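Local coordinates for DUF3863 domain-containing protein (Parabacteroides distasonis, PDB 3LM3) that is of unknown function but is probably a carbohydrate-active enzyme, a putative glycoside hydrolase or deacetylase, at residues L157-L160 and A161-N165; G326-W329 and R330-Y333. One frame throughout, in Å; residues are numbered along the deposited sequence. Where two conformers were deposited one is given.

Contact 1: L157-L160 and A161-N165; sequences LRYL and AEKEN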
loop_
_atom_site.group_PDB
_atom_site.type_symbol
_atom_site.label_atom_id
_atom_site.label_comp_id
_atom_site.label_asym_id
_atom_site.label_seq_id
_atom_site.Cartn_x
_atom_site.Cartn_y
_atom_site.Cartn_z
ATOM N N LEU A 157 -7.996 13.364 -2.475
ATOM C CA LEU A 157 -7.105 13.180 -3.626
ATOM C C LEU A 157 -7.289 14.268 -4.677
ATOM O O LEU A 157 -6.317 14.788 -5.238
ATOM C CB LEU A 157 -7.317 11.774 -4.183
ATOM C CG LEU A 157 -7.134 10.663 -3.152
ATOM C CD1 LEU A 157 -7.440 9.296 -3.747
ATOM C CD2 LEU A 157 -5.730 10.706 -2.598
ATOM N N ARG A 158 -8.542 14.624 -4.951
ATOM C CA ARG A 158 -8.911 15.777 -5.776
ATOM C C ARG A 158 -8.219 17.036 -5.272
ATOM O O ARG A 158 -7.636 17.818 -6.020
ATOM C CB ARG A 158 -10.435 15.941 -5.658
ATOM C CG ARG A 158 -11.061 17.111 -6.355
ATOM C CD ARG A 158 -10.980 18.410 -5.564
ATOM N NE ARG A 158 -11.524 18.457 -4.179
ATOM C CZ ARG A 158 -11.424 19.566 -3.445
ATOM N NH1 ARG A 158 -10.764 20.611 -3.957
ATOM N NH2 ARG A 158 -11.935 19.646 -2.209
ATOM N N TYR A 159 -8.340 17.256 -3.970
ATOM C CA TYR A 159 -7.758 18.434 -3.355
ATOM C C TYR A 159 -6.230 18.473 -3.526
ATOM O O TYR A 159 -5.643 19.506 -3.847
ATOM C CB TYR A 159 -8.142 18.467 -1.865
ATOM C CG TYR A 159 -7.576 19.610 -1.073
ATOM C CD1 TYR A 159 -6.344 19.498 -0.426
ATOM C CD2 TYR A 159 -8.290 20.795 -0.957
ATOM C CE1 TYR A 159 -5.832 20.555 0.312
ATOM C CE2 TYR A 159 -7.802 21.839 -0.216
ATOM C CZ TYR A 159 -6.571 21.729 0.410
ATOM O OH TYR A 159 -6.112 22.807 1.176
ATOM N N LEU A 160 -5.577 17.349 -3.279
ATOM C CA LEU A 160 -4.120 17.286 -3.453
ATOM C C LEU A 160 -3.741 17.653 -4.864
ATOM O O LEU A 160 -2.859 18.493 -5.067
ATOM C CB LEU A 160 -3.567 15.896 -3.144
ATOM C CG LEU A 160 -3.516 15.571 -1.670
ATOM C CD1 LEU A 160 -3.039 14.117 -1.437
ATOM C CD2 LEU A 160 -2.668 16.571 -0.886
ATOM N N ALA A 161 -4.419 17.055 -5.845
ATOM C CA ALA A 161 -4.075 17.271 -7.240
ATOM C C ALA A 161 -4.294 18.728 -7.634
ATOM O O ALA A 161 -3.436 19.360 -8.263
ATOM C CB ALA A 161 -4.924 16.364 -8.140
ATOM N N GLU A 162 -5.466 19.261 -7.297
ATOM C CA GLU A 162 -5.929 20.532 -7.837
ATOM C C GLU A 162 -5.500 21.716 -6.998
ATOM O O GLU A 162 -5.201 22.796 -7.541
ATOM C CB GLU A 162 -7.446 20.484 -8.043
ATOM C CG GLU A 162 -7.782 19.383 -9.080
ATOM C CD GLU A 162 -9.255 19.022 -9.284
ATOM O OE1 GLU A 162 -10.165 19.643 -8.673
ATOM O OE2 GLU A 162 -9.491 18.059 -10.079
ATOM N N LYS A 163 -5.422 21.546 -5.683
ATOM C CA LYS A 163 -5.061 22.661 -4.817
ATOM C C LYS A 163 -3.618 22.669 -4.334
ATOM O O LYS A 163 -3.071 23.743 -4.014
ATOM C CB LYS A 163 -6.053 22.790 -3.674
ATOM C CG LYS A 163 -7.412 23.119 -4.221
ATOM C CD LYS A 163 -8.493 23.129 -3.222
ATOM C CE LYS A 163 -9.713 23.876 -3.763
ATOM N NZ LYS A 163 -10.936 23.656 -2.942
ATOM N N GLU A 164 -2.984 21.498 -4.265
ATOM C CA GLU A 164 -1.581 21.398 -3.843
ATOM C C GLU A 164 -0.620 20.973 -4.943
ATOM O O GLU A 164 0.593 20.896 -4.716
ATOM C CB GLU A 164 -1.452 20.493 -2.601
ATOM C CG GLU A 164 -2.127 21.071 -1.358
ATOM C CD GLU A 164 -1.402 22.279 -0.751
ATOM O OE1 GLU A 164 -0.385 22.771 -1.266
ATOM O OE2 GLU A 164 -1.881 22.775 0.287
ATOM N N ASN A 165 -1.144 20.696 -6.140
ATOM C CA ASN A 165 -0.329 20.236 -7.245
ATOM C C ASN A 165 0.541 19.036 -6.845
ATOM O O ASN A 165 1.740 18.944 -7.197
ATOM C CB ASN A 165 0.517 21.403 -7.792
ATOM C CG ASN A 165 1.113 21.118 -9.152
ATOM O OD1 ASN A 165 0.561 20.366 -9.966
ATOM N ND2 ASN A 165 2.251 21.754 -9.421
HETATM O O HOH W 1 -10.376 21.284 -6.801
#

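Contact 2: G326-W329 and R330-Y333; sequences GELW and RKQY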
loop_
_atom_site.group_PDB
_atom_site.type_symbol
_atom_site.label_atom_id
_atom_site.label_comp_id
_atom_site.label_asym_id
_atom_site.label_seq_id
_atom_site.Cartn_x
_atom_site.Cartn_y
_atom_site.Cartn_z
ATOM N N GLY A 326 5.254 7.055 -8.212
ATOM C CA GLY A 326 3.948 7.493 -8.716
ATOM C C GLY A 326 4.079 8.404 -9.915
ATOM O O GLY A 326 3.303 8.303 -10.854
ATOM N N GLU A 327 5.064 9.300 -9.894
ATOM C CA GLU A 327 5.252 10.189 -11.049
ATOM C C GLU A 327 5.827 9.446 -12.239
ATOM O O GLU A 327 5.464 9.785 -13.361
ATOM C CB GLU A 327 6.074 11.420 -10.710
ATOM C CG GLU A 327 5.344 12.403 -9.796
ATOM C CD GLU A 327 4.162 13.083 -10.452
ATOM O OE1 GLU A 327 3.988 13.054 -11.694
ATOM O OE2 GLU A 327 3.371 13.667 -9.697
ATOM N N LEU A 328 6.655 8.410 -12.030
ATOM C CA LEU A 328 7.055 7.570 -13.168
ATOM C C LEU A 328 5.847 6.895 -13.810
ATOM O O LEU A 328 5.731 6.834 -15.037
ATOM C CB LEU A 328 8.074 6.493 -12.754
ATOM C CG LEU A 328 9.492 6.969 -12.530
ATOM C CD1 LEU A 328 10.312 5.878 -11.840
ATOM C CD2 LEU A 328 10.138 7.428 -13.868
ATOM N N TRP A 329 4.923 6.409 -12.991
ATOM C CA TRP A 329 3.714 5.778 -13.498
ATOM C C TRP A 329 2.866 6.791 -14.278
ATOM O O TRP A 329 2.438 6.528 -15.399
ATOM C CB TRP A 329 2.935 5.106 -12.366
ATOM C CG TRP A 329 1.784 4.295 -12.832
ATOM C CD1 TRP A 329 1.768 2.961 -13.092
ATOM C CD2 TRP A 329 0.444 4.754 -13.045
ATOM N NE1 TRP A 329 0.519 2.563 -13.483
ATOM C CE2 TRP A 329 -0.317 3.652 -13.464
ATOM C CE3 TRP A 329 -0.181 6.002 -12.933
ATOM C CZ2 TRP A 329 -1.685 3.748 -13.763
ATOM C CZ3 TRP A 329 -1.527 6.096 -13.220
ATOM C CH2 TRP A 329 -2.266 4.979 -13.625
ATOM N N ARG A 330 2.686 7.964 -13.703
ATOM C CA ARG A 330 1.876 9.037 -14.290
ATOM C C ARG A 330 2.472 9.544 -15.603
ATOM O O ARG A 330 1.731 10.015 -16.475
ATOM C CB ARG A 330 1.795 10.169 -13.256
ATOM C CG ARG A 330 1.013 11.390 -13.671
ATOM C CD ARG A 330 0.631 12.212 -12.406
ATOM N NE ARG A 330 -0.006 13.480 -12.776
ATOM C CZ ARG A 330 0.611 14.631 -12.981
ATOM N NH1 ARG A 330 1.917 14.796 -12.792
ATOM N NH2 ARG A 330 -0.114 15.690 -13.353
ATOM N N LYS A 331 3.783 9.452 -15.752
ATOM C CA LYS A 331 4.425 9.841 -17.005
ATOM C C LYS A 331 4.018 8.916 -18.159
ATOM O O LYS A 331 3.898 9.374 -19.308
ATOM C CB LYS A 331 5.941 9.863 -16.818
ATOM C CG LYS A 331 6.731 10.331 -18.012
ATOM C CD LYS A 331 8.080 10.898 -17.592
ATOM C CE LYS A 331 8.997 9.823 -17.031
ATOM N NZ LYS A 331 10.437 10.245 -17.083
ATOM N N GLN A 332 3.806 7.647 -17.848
ATOM C CA GLN A 332 3.511 6.622 -18.856
ATOM C C GLN A 332 2.012 6.403 -19.070
ATOM O O GLN A 332 1.567 6.209 -20.203
ATOM C CB GLN A 332 4.176 5.308 -18.442
ATOM C CG GLN A 332 3.988 4.152 -19.406
ATOM C CD GLN A 332 4.690 4.374 -20.725
ATOM O OE1 GLN A 332 5.649 5.124 -20.811
ATOM N NE2 GLN A 332 4.213 3.706 -21.772
ATOM N N TYR A 333 1.236 6.434 -17.994
ATOM C CA TYR A 333 -0.177 6.083 -18.021
ATOM C C TYR A 333 -0.979 7.339 -17.773
ATOM O O TYR A 333 -0.836 7.959 -16.722
ATOM C CB TYR A 333 -0.483 5.040 -16.915
ATOM C CG TYR A 333 0.267 3.724 -17.081
ATOM C CD1 TYR A 333 -0.285 2.699 -17.840
ATOM C CD2 TYR A 333 1.517 3.518 -16.532
ATOM C CE1 TYR A 333 0.407 1.495 -18.034
ATOM C CE2 TYR A 333 2.219 2.314 -16.728
ATOM C CZ TYR A 333 1.640 1.321 -17.479
ATOM O OH TYR A 333 2.326 0.139 -17.682
#

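Contact 1: L157-L160 and A161-N165
K163 lies over one face of the Y159 ring, one helical turn further along. Its CB sits 4.1 Å from the ring centroid, 15° off the normal, a CH-pi contact displaced toward the rim, while farther out CD comes to 3.3 Å from Y159 CD2. With CG anti to the backbone N (chi1 178°), Y159 swings its ring forward along the helix, and the extended lysine chain crosses it at about a right angle. Near CE1 the side chain of E164 runs alongside, pointing the same way, and both polar ends reach helix 120-138, where Y159 OH and E164 OE2 each bond to S128 OG. E164 OE1 also forms a salt bridge with R143. Cutting Y159 back to an alanine would probably uncover the methylenes of K163 and leave S128 without its phenol partner.

All this takes place on the last turns of helix 154-163, the crossover helix of a beta-alpha-beta unit between parallel strands 146-148 and 168-172. L157 and L160 pack against A169 of the second strand.

Among the charged groups, R158 bends at chi2 (-82°) and chi3 and brings its guanidinium over the CB of Y159. In the conformers given, K163 NZ stands at the guanidinium edge, 3.2 Å from R158 NH1; both chains have a second conformer, so this closeness of like charges is doubtful. D155 pairs with R158 NH2. Water links R158 NH1 to E162 OE1, which also lies against the arginine's methylenes, 3.4 Å from R158 CD.

A161, E162 and K163 bond four residues back, K163 N to Y159 O at 2.8 Å. E164 N makes weak bonds to both Y159 O and L160 O, and N165 turns to positive phi as the chain leaves the helix.

Contact 2: G326-W329 and R330-Y333
The indole of W329 and the phenol of Y333, four residues apart, stack face on face with an offset. The tyrosine ring lies over the five-membered ring, centroids 4.2 Å apart and planes 17° from parallel, and Y333 CD2 comes to 3.3 Å from W329 NE1. Beside this, Y333 CB sits over the six-membered ring, 3.6 Å from its centroid and almost on the normal, so one face of the indole receives both the tyrosine's ring and its first carbon. Q332 CG leans on a face of the tyrosine ring, and W329 O lies at that ring's edge. The two first torsions differ: W329 has CG anti to its own N (chi1 -173°), Y333 has CG beside its N, and this brings the phenol over the indole. Around the pair, Y193 and W339 meet the indole at steep angles, and W329 NE1 bonds to Y341 OH.

The guanidinium of R330 is met at its edge by the carboxylate of E327. In this salt bridge R330 NH1 donates to the syn lone pair of E327 OE1 at 2.9 Å, 6° out of the guanidinium plane, although the two flat groups stand nearly perpendicular. R330 NH2 pairs with D211.

Both features belong to the C-terminal end of helix 322-332. W329 O takes two donors, Y333 N at 2.9 Å nearly in line with the carbonyl and Q332 N from above its plane at 3.0 Å, Q332 N bonding three residues back and Y333 N four back, a mixed pattern at the end of the helix.

The acidic partners at NH1 and NH2 are likely to hold the guanidinium against rotation, while the indole is fixed by stacking on its face and by a hydrogen bond at its N-H.

Contacts 1 and 2 each close a helix: 157-165 ends helix 154-163, and 326-333 ends helix 322-332. Their centres are 17 Å apart and their nearest atoms about 6 Å apart, without touching. They do, however, share a neighbour, the loop residue H167, which bonds to N165 and is touched by A161 on one side and by E327 and R330 on the other. Each is part buried. In contact 1 the buried leucines turn to strand 168-172, leaving lysine, arginine and water-linked charge outside; in contact 2 an aromatic stack is itself buried, near strand 213-216 of the same three-stranded sheet, and its salt bridge is direct.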